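Local coordinates for possible TctC subunit of the Tripartite Tricarboxylate Transport(TTT) Family (Rhodopseudomonas palustris, PDB 6HKE), which binds malate and probably delivers it as the periplasmic receptor for C4-dicarboxylate uptake by a tripartite tricarboxylate transporter, at residues Val20-Ala25 / Leu76-Leu81; Thr103-Leu108 / Thr239-Pro244; Ser131-His136 / Leu162-Thr167. The protein carries 2 engineered substitutions. All blocks are in the same frame, centred on the assembly; numbering follows the deposited sequence.

Contact 1 of 3, residues Val20-Ala25 / Leu76-Leu81. With MLT (D-malate), chain D; LMR ((2S)-2-hydroxybutanedioic acid), chain E.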
ATOM      1  N   VAL A  20      -4.774  15.354  -5.911  1.00 23.66           N
ATOM      2  CA  VAL A  20      -4.750  13.922  -5.521  1.00 21.30           C
ATOM      3  C   VAL A  20      -3.914  13.878  -4.253  1.00 21.45           C
ATOM      4  O   VAL A  20      -2.719  14.231  -4.291  1.00 19.14           O
ATOM      5  CB  VAL A  20      -4.187  13.010  -6.623  1.00 20.47           C
ATOM      6  CG1 VAL A  20      -4.005  11.585  -6.116  1.00 20.25           C
ATOM      7  CG2 VAL A  20      -5.059  13.046  -7.878  1.00 21.76           C
ATOM      8  N   VAL A  21      -4.580  13.538  -3.167  1.00 22.41           N
ATOM      9  CA  VAL A  21      -4.001  13.493  -1.811  1.00 22.36           C
ATOM     10  C   VAL A  21      -3.461  12.083  -1.598  1.00 22.20           C
ATOM     11  O   VAL A  21      -4.190  11.124  -1.896  1.00 20.49           O
ATOM     12  CB  VAL A  21      -5.062  13.896  -0.776  1.00 22.11           C
ATOM     13  CG1 VAL A  21      -4.483  13.865   0.624  1.00 24.73           C
ATOM     14  CG2 VAL A  21      -5.611  15.275  -1.081  1.00 24.31           C
ATOM     15  N   VAL A  22      -2.228  12.005  -1.100  1.00 23.40           N
ATOM     16  CA  VAL A  22      -1.507  10.769  -0.701  1.00 23.92           C
ATOM     17  C   VAL A  22      -1.292  10.823   0.812  1.00 24.11           C
ATOM     18  O   VAL A  22      -0.790  11.828   1.323  1.00 22.70           O
ATOM     19  CB  VAL A  22      -0.179  10.638  -1.478  1.00 25.53           C
ATOM     20  CG1 VAL A  22       0.720   9.583  -0.874  1.00 23.29           C
ATOM     21  CG2 VAL A  22      -0.417  10.341  -2.962  1.00 26.82           C
ATOM     22  N   PRO A  23      -1.710   9.775   1.570  1.00 24.07           N
ATOM     23  CA  PRO A  23      -1.625   9.783   3.036  1.00 24.38           C
ATOM     24  C   PRO A  23      -0.207   9.662   3.622  1.00 23.94           C
ATOM     25  O   PRO A  23      -0.048   9.799   4.838  1.00 22.43           O
ATOM     26  CB  PRO A  23      -2.391   8.530   3.494  1.00 23.56           C
ATOM     27  CG  PRO A  23      -3.126   8.032   2.273  1.00 23.70           C
ATOM     28  CD  PRO A  23      -2.390   8.574   1.065  1.00 22.99           C
ATOM     29  N   PHE A  24       0.780   9.363   2.768  1.00 22.34           N
ATOM     30  CA  PHE A  24       2.133   8.951   3.206  1.00 21.67           C
ATOM     31  C   PHE A  24       3.218   9.847   2.616  1.00 20.99           C
ATOM     32  O   PHE A  24       3.009  10.547   1.619  1.00 21.85           O
ATOM     33  CB  PHE A  24       2.329   7.481   2.857  1.00 20.29           C
ATOM     34  CG  PHE A  24       1.331   6.613   3.570  1.00 19.61           C
ATOM     35  CD1 PHE A  24       1.448   6.385   4.927  1.00 19.44           C
ATOM     36  CD2 PHE A  24       0.242   6.079   2.899  1.00 19.01           C
ATOM     37  CE1 PHE A  24       0.509   5.614   5.597  1.00 19.21           C
ATOM     38  CE2 PHE A  24      -0.688   5.302   3.571  1.00 19.20           C
ATOM     39  CZ  PHE A  24      -0.553   5.074   4.919  1.00 18.95           C
ATOM     40  N   ALA A  25       4.375   9.788   3.250  1.00 22.96           N
ATOM     41  CA  ALA A  25       5.560  10.623   2.949  1.00 24.23           C
ATOM     42  C   ALA A  25       6.002  10.384   1.505  1.00 25.28           C
ATOM     43  O   ALA A  25       5.852   9.232   0.988  1.00 23.19           O
ATOM     44  CB  ALA A  25       6.662  10.317   3.929  1.00 25.22           C
ATOM     45  N   LEU A  76      -9.253  14.316  -4.645  1.00 22.50           N
ATOM     46  CA  LEU A  76      -9.270  12.838  -4.679  1.00 23.75           C
ATOM     47  C   LEU A  76      -8.298  12.303  -3.632  1.00 23.52           C
ATOM     48  O   LEU A  76      -7.432  13.060  -3.182  1.00 23.32           O
ATOM     49  CB  LEU A  76      -8.895  12.395  -6.097  1.00 23.49           C
ATOM     50  CG  LEU A  76      -9.789  12.948  -7.206  1.00 23.05           C
ATOM     51  CD1 LEU A  76      -9.282  12.514  -8.579  1.00 21.76           C
ATOM     52  CD2 LEU A  76     -11.231  12.489  -7.002  1.00 23.86           C
ATOM     53  N   ILE A  77      -8.480  11.048  -3.231  1.00 24.00           N
ATOM     54  CA  ILE A  77      -7.588  10.359  -2.258  1.00 22.87           C
ATOM     55  C   ILE A  77      -7.099   9.073  -2.918  1.00 23.09           C
ATOM     56  O   ILE A  77      -7.906   8.356  -3.537  1.00 22.21           O
ATOM     57  CB  ILE A  77      -8.294  10.119  -0.896  1.00 24.59           C
ATOM     58  CG1 ILE A  77      -7.396   9.406   0.120  1.00 24.83           C
ATOM     59  CG2 ILE A  77      -9.619   9.374  -1.029  1.00 23.87           C
ATOM     60  CD1 ILE A  77      -6.345  10.272   0.711  1.00 25.34           C
ATOM     61  N   VAL A  78      -5.795   8.828  -2.823  1.00 23.93           N
ATOM     62  CA  VAL A  78      -5.211   7.480  -3.027  1.00 22.34           C
ATOM     63  C   VAL A  78      -5.392   6.706  -1.728  1.00 21.34           C
ATOM     64  O   VAL A  78      -4.903   7.166  -0.676  1.00 21.25           O
ATOM     65  CB  VAL A  78      -3.740   7.544  -3.437  1.00 22.98           C
ATOM     66  CG1 VAL A  78      -3.196   6.147  -3.668  1.00 25.47           C
ATOM     67  CG2 VAL A  78      -3.555   8.401  -4.675  1.00 24.18           C
ATOM     68  N   GLY A  79      -6.103   5.589  -1.808  1.00 20.06           N
ATOM     69  CA  GLY A  79      -6.247   4.643  -0.701  1.00 20.34           C
ATOM     70  C   GLY A  79      -5.648   3.304  -1.074  1.00 21.60           C
ATOM     71  O   GLY A  79      -5.366   3.067  -2.259  1.00 24.54           O
ATOM     72  N   HIS A  80      -5.467   2.434  -0.101  1.00 20.31           N
ATOM     73  CA  HIS A  80      -4.908   1.092  -0.361  1.00 21.16           C
ATOM     74  C   HIS A  80      -5.475   0.111   0.663  1.00 21.27           C
ATOM     75  O   HIS A  80      -6.359   0.517   1.455  1.00 20.77           O
ATOM     76  CB  HIS A  80      -3.384   1.182  -0.433  1.00 19.89           C
ATOM     77  CG  HIS A  80      -2.704   1.631   0.812  1.00 18.58           C
ATOM     78  ND1 HIS A  80      -3.261   1.478   2.053  1.00 18.29           N
ATOM     79  CD2 HIS A  80      -1.464   2.129   0.994  1.00 18.83           C
ATOM     80  CE1 HIS A  80      -2.404   1.897   2.971  1.00 20.72           C
ATOM     81  NE2 HIS A  80      -1.279   2.312   2.337  1.00 20.28           N
ATOM     82  N   LEU A  81      -4.964  -1.112   0.627  1.00 22.50           N
ATOM     83  CA  LEU A  81      -5.408  -2.235   1.480  1.00 24.94           C
ATOM     84  C   LEU A  81      -5.482  -1.794   2.947  1.00 24.03           C
ATOM     85  O   LEU A  81      -6.334  -2.346   3.650  1.00 25.28           O
ATOM     86  CB  LEU A  81      -4.446  -3.410   1.273  1.00 26.41           C
ATOM     87  CG  LEU A  81      -4.520  -4.530   2.311  1.00 26.13           C
ATOM     88  CD1 LEU A  81      -4.134  -5.860   1.682  1.00 27.92           C
ATOM     89  CD2 LEU A  81      -3.598  -4.227   3.484  1.00 26.39           C
TER
HETATM   90  C1  MLT D 401       1.781   1.839   3.849  0.50 25.58           C
HETATM   91  O1  MLT D 401       0.576   1.507   3.877  0.50 27.17           O
HETATM   92  O2  MLT D 401       2.631   1.201   4.511  0.50 27.40           O
HETATM   93  C2  MLT D 401       2.178   3.051   3.037  0.50 24.87           C
HETATM   94  O3  MLT D 401       1.708   3.097   1.674  0.50 24.46           O
HETATM   95  C3  MLT D 401       3.665   3.154   2.876  0.50 25.36           C
HETATM   96  C4  MLT D 401       3.843   4.431   2.098  0.50 25.30           C
HETATM   97  O4  MLT D 401       3.218   4.598   1.015  0.50 23.34           O
HETATM   98  O5  MLT D 401       4.596   5.282   2.617  0.50 25.36           O
HETATM   99  C1  LMR E 402       2.012   1.627   3.930  0.50 21.59           C
HETATM  100  O1A LMR E 402       0.832   1.980   4.080  0.50 22.44           O
HETATM  101  O1B LMR E 402       2.560   0.685   4.562  0.50 21.49           O
HETATM  102  C2  LMR E 402       2.848   2.386   2.887  0.50 21.68           C
HETATM  103  O2  LMR E 402       2.232   2.502   1.609  0.50 21.27           O
HETATM  104  C3  LMR E 402       3.208   3.804   3.337  0.50 22.34           C
HETATM  105  C4  LMR E 402       3.766   4.526   2.122  0.50 22.43           C
HETATM  106  O4A LMR E 402       4.964   4.864   2.150  0.50 23.07           O
HETATM  107  O4B LMR E 402       3.013   4.708   1.134  0.50 20.64           O

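Contact 2 of 3, residues Thr103-Leu108 / Thr239-Pro244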
ATOM      1  N   THR A 103     -16.537   7.497  -3.153  1.00 26.12           N
ATOM      2  CA  THR A 103     -16.864   7.004  -4.502  1.00 27.47           C
ATOM      3  C   THR A 103     -15.565   6.468  -5.085  1.00 27.67           C
ATOM      4  O   THR A 103     -14.663   7.250  -5.409  1.00 30.14           O
ATOM      5  CB  THR A 103     -17.557   8.083  -5.336  1.00 27.15           C
ATOM      6  OG1 THR A 103     -18.742   8.387  -4.604  1.00 28.29           O
ATOM      7  CG2 THR A 103     -17.892   7.618  -6.735  1.00 25.24           C
ATOM      8  N   PRO A 104     -15.444   5.126  -5.187  1.00 24.09           N
ATOM      9  CA  PRO A 104     -14.310   4.495  -5.849  1.00 25.00           C
ATOM     10  C   PRO A 104     -14.221   5.010  -7.289  1.00 23.90           C
ATOM     11  O   PRO A 104     -15.227   5.083  -7.934  1.00 27.51           O
ATOM     12  CB  PRO A 104     -14.652   2.997  -5.831  1.00 25.00           C
ATOM     13  CG  PRO A 104     -16.148   2.985  -5.653  1.00 25.27           C
ATOM     14  CD  PRO A 104     -16.431   4.145  -4.738  1.00 24.17           C
ATOM     15  N   VAL A 105     -13.028   5.345  -7.755  1.00 23.40           N
ATOM     16  CA  VAL A 105     -12.799   5.812  -9.149  1.00 23.70           C
ATOM     17  C   VAL A 105     -12.170   4.665  -9.936  1.00 23.11           C
ATOM     18  O   VAL A 105     -12.760   4.276 -10.974  1.00 22.42           O
ATOM     19  CB  VAL A 105     -11.946   7.093  -9.161  1.00 23.84           C
ATOM     20  CG1 VAL A 105     -11.519   7.511 -10.556  1.00 24.82           C
ATOM     21  CG2 VAL A 105     -12.694   8.212  -8.482  1.00 25.18           C
ATOM     22  N   ALA A 106     -11.030   4.145  -9.455  1.00 22.51           N
ATOM     23  CA  ALA A 106     -10.138   3.263 -10.236  1.00 20.50           C
ATOM     24  C   ALA A 106      -9.134   2.517  -9.345  1.00 20.47           C
ATOM     25  O   ALA A 106      -8.448   3.175  -8.536  1.00 18.89           O
ATOM     26  CB  ALA A 106      -9.416   4.100 -11.256  1.00 19.97           C
ATOM     27  N   LEU A 107      -9.018   1.196  -9.536  1.00 19.13           N
ATOM     28  CA  LEU A 107      -7.806   0.428  -9.148  1.00 20.38           C
ATOM     29  C   LEU A 107      -6.615   0.985  -9.935  1.00 21.77           C
ATOM     30  O   LEU A 107      -6.733   1.109 -11.158  1.00 21.16           O
ATOM     31  CB  LEU A 107      -7.993  -1.051  -9.465  1.00 20.47           C
ATOM     32  CG  LEU A 107      -6.827  -1.952  -9.078  1.00 21.01           C
ATOM     33  CD1 LEU A 107      -6.550  -1.903  -7.578  1.00 19.71           C
ATOM     34  CD2 LEU A 107      -7.122  -3.369  -9.520  1.00 21.81           C
ATOM     35  N   LEU A 108      -5.537   1.355  -9.243  1.00 21.60           N
ATOM     36  CA  LEU A 108      -4.301   1.906  -9.855  1.00 23.21           C
ATOM     37  C   LEU A 108      -3.284   0.796 -10.087  1.00 24.19           C
ATOM     38  O   LEU A 108      -2.648   0.783 -11.161  1.00 25.56           O
ATOM     39  CB  LEU A 108      -3.712   2.937  -8.898  1.00 23.01           C
ATOM     40  CG  LEU A 108      -4.621   4.117  -8.609  1.00 21.70           C
ATOM     41  CD1 LEU A 108      -3.883   5.156  -7.770  1.00 21.85           C
ATOM     42  CD2 LEU A 108      -5.116   4.712  -9.920  1.00 21.99           C
ATOM     43  N   THR A 239      -3.806  -0.625  -4.518  1.00 24.00           N
ATOM     44  CA  THR A 239      -3.853   0.839  -4.335  1.00 23.98           C
ATOM     45  C   THR A 239      -4.973   1.361  -5.233  1.00 22.34           C
ATOM     46  O   THR A 239      -5.075   0.884  -6.368  1.00 20.81           O
ATOM     47  CB  THR A 239      -2.457   1.414  -4.573  1.00 25.60           C
ATOM     48  OG1 THR A 239      -1.694   1.001  -3.433  1.00 25.92           O
ATOM     49  CG2 THR A 239      -2.439   2.918  -4.747  1.00 24.63           C
ATOM     50  N   GLY A 240      -5.762   2.310  -4.729  1.00 21.79           N
ATOM     51  CA  GLY A 240      -6.946   2.823  -5.426  1.00 20.89           C
ATOM     52  C   GLY A 240      -7.036   4.335  -5.407  1.00 20.63           C
ATOM     53  O   GLY A 240      -6.521   4.978  -4.445  1.00 17.87           O
ATOM     54  N   LEU A 241      -7.720   4.869  -6.423  1.00 20.61           N
ATOM     55  CA  LEU A 241      -8.147   6.288  -6.514  1.00 21.47           C
ATOM     56  C   LEU A 241      -9.628   6.352  -6.130  1.00 21.42           C
ATOM     57  O   LEU A 241     -10.416   5.617  -6.733  1.00 20.42           O
ATOM     58  CB  LEU A 241      -7.887   6.792  -7.936  1.00 21.14           C
ATOM     59  CG  LEU A 241      -8.114   8.283  -8.155  1.00 22.78           C
ATOM     60  CD1 LEU A 241      -7.189   9.127  -7.280  1.00 23.08           C
ATOM     61  CD2 LEU A 241      -7.924   8.619  -9.624  1.00 22.92           C
ATOM     62  N   PHE A 242      -9.960   7.158  -5.118  1.00 21.72           N
ATOM     63  CA  PHE A 242     -11.335   7.419  -4.615  1.00 20.87           C
ATOM     64  C   PHE A 242     -11.634   8.924  -4.615  1.00 20.96           C
ATOM     65  O   PHE A 242     -10.695   9.735  -4.540  1.00 18.96           O
ATOM     66  CB  PHE A 242     -11.483   6.936  -3.172  1.00 21.02           C
ATOM     67  CG  PHE A 242     -11.089   5.503  -2.917  1.00 20.62           C
ATOM     68  CD1 PHE A 242      -9.757   5.121  -2.923  1.00 21.35           C
ATOM     69  CD2 PHE A 242     -12.048   4.550  -2.630  1.00 20.86           C
ATOM     70  CE1 PHE A 242      -9.397   3.807  -2.661  1.00 21.60           C
ATOM     71  CE2 PHE A 242     -11.681   3.244  -2.348  1.00 21.24           C
ATOM     72  CZ  PHE A 242     -10.360   2.874  -2.369  1.00 20.76           C
ATOM     73  N   ALA A 243     -12.929   9.253  -4.668  1.00 21.58           N
ATOM     74  CA  ALA A 243     -13.489  10.618  -4.632  1.00 22.20           C
ATOM     75  C   ALA A 243     -14.385  10.720  -3.408  1.00 24.02           C
ATOM     76  O   ALA A 243     -14.768   9.694  -2.835  1.00 25.38           O
ATOM     77  CB  ALA A 243     -14.255  10.916  -5.899  1.00 21.29           C
ATOM     78  N   PRO A 244     -14.731  11.947  -2.959  1.00 26.24           N
ATOM     79  CA  PRO A 244     -15.680  12.113  -1.862  1.00 25.68           C
ATOM     80  C   PRO A 244     -16.990  11.451  -2.285  1.00 26.89           C
ATOM     81  O   PRO A 244     -17.238  11.371  -3.481  1.00 29.27           O
ATOM     82  CB  PRO A 244     -15.762  13.634  -1.669  1.00 24.47           C
ATOM     83  CG  PRO A 244     -14.447  14.136  -2.223  1.00 23.78           C
ATOM     84  CD  PRO A 244     -14.183  13.238  -3.414  1.00 25.43           C
TER

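Contact 3 of 3, residues Ser131-His136 / Leu162-Thr167. Engineered in segment 131-136: Glu134 (natural residue Lys).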
ATOM      1  N   SER A 131      12.301 -17.898  15.646  1.00 43.88           N
ATOM      2  CA  SER A 131      13.017 -18.278  16.895  1.00 45.03           C
ATOM      3  C   SER A 131      13.673 -17.046  17.515  1.00 43.09           C
ATOM      4  O   SER A 131      13.639 -16.905  18.738  1.00 50.55           O
ATOM      5  CB  SER A 131      14.040 -19.351  16.626  1.00 44.69           C
ATOM      6  OG  SER A 131      13.426 -20.457  15.974  1.00 49.34           O
ATOM      7  N   TYR A 132      14.240 -16.186  16.680  1.00 43.18           N
ATOM      8  CA  TYR A 132      15.064 -15.025  17.097  1.00 42.69           C
ATOM      9  C   TYR A 132      14.176 -13.871  17.558  1.00 43.31           C
ATOM     10  O   TYR A 132      14.600 -13.102  18.456  1.00 39.59           O
ATOM     11  CB  TYR A 132      15.939 -14.572  15.935  1.00 40.12           C
ATOM     12  CG  TYR A 132      16.877 -13.437  16.242  1.00 40.64           C
ATOM     13  CD1 TYR A 132      16.491 -12.118  16.065  1.00 40.81           C
ATOM     14  CD2 TYR A 132      18.172 -13.686  16.655  1.00 40.44           C
ATOM     15  CE1 TYR A 132      17.367 -11.069  16.297  1.00 41.19           C
ATOM     16  CE2 TYR A 132      19.065 -12.649  16.875  1.00 41.93           C
ATOM     17  CZ  TYR A 132      18.659 -11.342  16.706  1.00 41.12           C
ATOM     18  OH  TYR A 132      19.541 -10.339  16.943  1.00 44.28           O
ATOM     19  N   VAL A 133      13.005 -13.710  16.938  1.00 44.16           N
ATOM     20  CA  VAL A 133      12.041 -12.658  17.372  1.00 46.78           C
ATOM     21  C   VAL A 133      11.372 -13.165  18.659  1.00 47.61           C
ATOM     22  O   VAL A 133      11.310 -12.380  19.613  1.00 52.81           O
ATOM     23  CB  VAL A 133      11.047 -12.249  16.263  1.00 44.63           C
ATOM     24  CG1 VAL A 133      10.072 -11.185  16.738  1.00 44.61           C
ATOM     25  CG2 VAL A 133      11.764 -11.765  15.013  1.00 41.27           C
ATOM     26  N   GLU A 134      10.999 -14.451  18.712  1.00 49.37           N
ATOM     27  CA  GLU A 134      10.446 -15.127  19.920  1.00 51.26           C
ATOM     28  C   GLU A 134      11.374 -14.917  21.127  1.00 52.41           C
ATOM     29  O   GLU A 134      10.845 -14.870  22.243  1.00 58.30           O
ATOM     30  CB  GLU A 134      10.205 -16.619  19.661  1.00 54.51           C
ATOM     31  CG  GLU A 134       8.894 -16.898  18.933  1.00 60.83           C
ATOM     32  CD  GLU A 134       8.643 -18.325  18.452  1.00 63.24           C
ATOM     33  OE1 GLU A 134       9.101 -19.271  19.125  1.00 58.87           O
ATOM     34  OE2 GLU A 134       7.970 -18.486  17.400  1.00 64.88           O
ATOM     35  N   SER A 135      12.687 -14.757  20.918  1.00 52.75           N
ATOM     36  CA  SER A 135      13.740 -14.773  21.970  1.00 51.72           C
ATOM     37  C   SER A 135      14.206 -13.364  22.347  1.00 53.78           C
ATOM     38  O   SER A 135      14.690 -13.187  23.481  1.00 59.38           O
ATOM     39  CB  SER A 135      14.911 -15.605  21.516  1.00 52.50           C
ATOM     40  OG  SER A 135      14.535 -16.967  21.396  1.00 51.93           O
ATOM     41  N   HIS A 136      14.157 -12.411  21.421  1.00 50.97           N
ATOM     42  CA  HIS A 136      14.699 -11.044  21.626  1.00 52.28           C
ATOM     43  C   HIS A 136      13.538 -10.055  21.619  1.00 50.43           C
ATOM     44  O   HIS A 136      13.811  -8.848  21.571  1.00 47.13           O
ATOM     45  CB  HIS A 136      15.726 -10.688  20.542  1.00 59.01           C
ATOM     46  CG  HIS A 136      16.857 -11.652  20.423  1.00 66.94           C
ATOM     47  ND1 HIS A 136      18.114 -11.255  20.008  1.00 69.36           N
ATOM     48  CD2 HIS A 136      16.932 -12.984  20.649  1.00 69.65           C
ATOM     49  CE1 HIS A 136      18.915 -12.302  19.990  1.00 73.12           C
ATOM     50  NE2 HIS A 136      18.211 -13.378  20.383  1.00 72.44           N
ATOM     51  N   LEU A 162       3.199 -15.835  13.832  1.00 36.27           N
ATOM     52  CA  LEU A 162       4.426 -16.317  14.522  1.00 37.04           C
ATOM     53  C   LEU A 162       4.271 -16.198  16.043  1.00 38.89           C
ATOM     54  O   LEU A 162       5.176 -16.642  16.752  1.00 42.55           O
ATOM     55  CB  LEU A 162       5.631 -15.494  14.058  1.00 36.12           C
ATOM     56  CG  LEU A 162       6.050 -15.635  12.598  1.00 33.30           C
ATOM     57  CD1 LEU A 162       7.250 -14.752  12.334  1.00 33.98           C
ATOM     58  CD2 LEU A 162       6.374 -17.070  12.239  1.00 34.62           C
ATOM     59  N   LYS A 163       3.189 -15.592  16.525  1.00 43.03           N
ATOM     60  CA  LYS A 163       2.866 -15.509  17.975  1.00 46.71           C
ATOM     61  C   LYS A 163       3.977 -14.742  18.695  1.00 43.64           C
ATOM     62  O   LYS A 163       4.369 -15.149  19.787  1.00 48.74           O
ATOM     63  CB  LYS A 163       2.644 -16.914  18.549  1.00 50.39           C
ATOM     64  CG  LYS A 163       1.681 -17.769  17.732  1.00 51.88           C
ATOM     65  CD  LYS A 163       1.237 -19.067  18.384  1.00 52.88           C
ATOM     66  CE  LYS A 163       0.609 -20.009  17.379  1.00 53.06           C
ATOM     67  NZ  LYS A 163      -0.277 -19.273  16.442  1.00 52.37           N
ATOM     68  N   VAL A 164       4.433 -13.649  18.094  1.00 42.72           N
ATOM     69  CA  VAL A 164       5.402 -12.691  18.689  1.00 43.75           C
ATOM     70  C   VAL A 164       4.747 -11.308  18.689  1.00 44.00           C
ATOM     71  O   VAL A 164       4.005 -11.010  17.749  1.00 43.97           O
ATOM     72  CB  VAL A 164       6.727 -12.693  17.905  1.00 46.22           C
ATOM     73  CG1 VAL A 164       7.350 -14.083  17.873  1.00 49.39           C
ATOM     74  CG2 VAL A 164       6.558 -12.158  16.489  1.00 46.61           C
ATOM     75  N   ASP A 165       5.006 -10.505  19.716  1.00 44.02           N
ATOM     76  CA  ASP A 165       4.512  -9.108  19.805  1.00 46.82           C
ATOM     77  C   ASP A 165       5.683  -8.188  20.136  1.00 42.71           C
ATOM     78  O   ASP A 165       5.759  -7.654  21.236  1.00 39.95           O
ATOM     79  CB  ASP A 165       3.365  -8.970  20.811  1.00 50.63           C
ATOM     80  CG  ASP A 165       2.587  -7.673  20.640  1.00 56.97           C
ATOM     81  OD1 ASP A 165       2.509  -7.168  19.488  1.00 56.83           O
ATOM     82  OD2 ASP A 165       2.063  -7.169  21.657  1.00 63.26           O
ATOM     83  N   PRO A 166       6.619  -7.964  19.185  1.00 39.57           N
ATOM     84  CA  PRO A 166       7.671  -6.960  19.351  1.00 36.39           C
ATOM     85  C   PRO A 166       7.111  -5.533  19.306  1.00 34.12           C
ATOM     86  O   PRO A 166       6.007  -5.352  18.825  1.00 39.47           O
ATOM     87  CB  PRO A 166       8.596  -7.179  18.144  1.00 38.00           C
ATOM     88  CG  PRO A 166       7.701  -7.820  17.105  1.00 39.25           C
ATOM     89  CD  PRO A 166       6.684  -8.634  17.878  1.00 37.93           C
ATOM     90  N   THR A 167       7.884  -4.560  19.779  1.00 31.66           N
ATOM     91  CA  THR A 167       7.583  -3.109  19.657  1.00 31.63           C
ATOM     92  C   THR A 167       7.392  -2.716  18.181  1.00 31.08           C
ATOM     93  O   THR A 167       8.247  -3.082  17.354  1.00 28.81           O
ATOM     94  CB  THR A 167       8.704  -2.260  20.262  1.00 30.59           C
ATOM     95  OG1 THR A 167       8.941  -2.804  21.557  1.00 30.06           O
ATOM     96  CG2 THR A 167       8.359  -0.789  20.335  1.00 30.52           C
TER

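Contact 1 of 3, residues Val20-Ala25 / Leu76-Leu81
Val21 joins the two parallel strands through both of its backbone polar atoms. Its N donates to Leu76 O over 2.9 Å (169° at the hydrogen), and its O accepts from Val78 N, 3.0 Å away. Past the end of this pairing, His80 turns its NE2 to the ligand site, where D- and L-malate are modelled as overlapping alternatives. NE2 donates to O1A of the L-malate at 2.8 Å, near the plane of the imidazole; its bonds to the D-malate are weak. A first torsion of 62° sets the His80 ring between its own backbone N and carbonyl carbon. Its other nitrogen, ND1, is hydrogen-bonded to Gly82 N. Phe24 comes from the opposite direction and meets His80 rim to rim, CE2 lying 3.3 Å from NE2 with the planes 18° apart. One face of the phenyl ring carries the ligand, C2 of D-malate standing 3.5 Å above its centre, while Pro23 CB lies against the opposite face, toward the rim. With an alanine in place of Phe24, the malate carbons would probably lose the ring face they lie on, and a gap would open beside His80 NE2. Behind the pocket, Val20 CG1 packs on Val78 CG2 (3.5 Å), and Val21 CG1 lies 4.0 Å from Ile77 CD1; the latter pair faces helix 61-67 in a Rossmann-like beta-alpha-beta arrangement. With ND1 taken up by a backbone N-H, the proton probably sits on NE2, so that His80 offers a donor to the ligand carboxylate as Phe24 covers its hydrocarbon part.

Contact 2 of 3, residues Thr103-Leu108 / Thr239-Pro244
Phe242 turns its ring beside Pro104, with CD2 3.9 Å from Pro104 CA in an oblique approach. On the same strand its CE1 reaches back over Gly240, 3.8 Å from Gly240 CA, where a CB would collide with the ring. Away from the strand pair the phenyl group stacks with His84 and touches Leu290 and Val294 of helix 287-305. On the sheet face it shares with Pro104 and Leu107, Phe242 has CG anti to the carbonyl carbon (chi1 -53°), which lays the ring back along its own strand. Between the backbones, Thr103 and Ala243 form a hydrogen-bonded antiparallel pair with one bond in each direction. Further along, Leu241 O takes two donors, Val105 N at 2.8 Å and Ala106 N at 3.2 Å, and Leu241 N gives a nearly straight bond (178°) back to Ala106 O. Two residues facing one make this a classic beta bulge, in the pairing of antiparallel strand 236-244 with the long strand 102-118. In the type II periplasmic binding protein fold such a returning strand lies inserted in an otherwise parallel sheet, here between strands 75-80 and 102-118. The bulge leaves Val105 and Ala106 both on the side of Leu241, and Val105 and Leu241 lie alongside each other, CG1 of the valine 3.9 Å from CD2 of the leucine. Val105 CG2 rests 4.1 Å from Ala243 CB. Next in line, Leu108 crosses Leu241, its CD2 4.0 Å from Leu241 CB, as its backbone N donates to Thr239 O. Helix 249-263 covers this face, with Leu255 against Val105 and Val259 against Ala106 and Leu108.

Contact 3 of 3, residues Ser131-His136 / Leu162-Thr167
Val164 drives both of its methyl groups into the side of the helix that carries Val133 and Glu134. Its chi1 of -58° sends CG1 anti to the carbonyl carbon and squeezes CG2 between the backbone N and the carbonyl carbon. That splits the work: CG2 meets Val133 CG1 at 3.7 Å, while CG1 lies 3.4 Å from Glu134 CG, a close fit. In both pairs the side chains cross at about a right angle. Val133 extends the same CG1 to Pro166 CG, 4.1 Å away, so one methyl touches two residues of the loop. Glu134, an engineered residue where the natural protein has lysine, runs extended beyond CG (chi2 172°), past Val164 CG1 and toward Leu162. Its carboxylate ends near the carbonyl of Leu162, OE2 standing 3.4 Å from Leu162 O; both are acceptors and make no bond. Lys163, just past helix 150-162, has a positive phi and turns the chain toward strand 167-170. On the helix itself, Ser135 OG donates to Ser131 O at 2.8 Å. Tyr188 of strand 188-192 touches both Val133 and Pro166 from the sheet side. The contact between helix and loop therefore rests on a few apolar carbons at its buried end, with the Glu134 carboxylate lying at its exposed margin and gaining no polar bond from the loop.

From the N terminus, contact 1 closes first: strand 18-22 meets strand 75-80 after the chain has passed through helix 29-45, strand 49-53 and helix 61-67. Contact 2 opens later, at 103-108, and closes only when strand 236-244 returns. Contact 3 is nested within that long excursion, joining the C-terminal half of helix 126-136 to the loop after helix 150-162. Contacts 1 and 2 touch in one sheet, where Gly79 O and Gly240 N (2.6 Å) probably form a hydrogen bond between neighbouring strands. Contact 3 lies on the opposite side of the chain's centre, its nearest atoms about 17 Å from contact 1 and about 23 Å from contact 2.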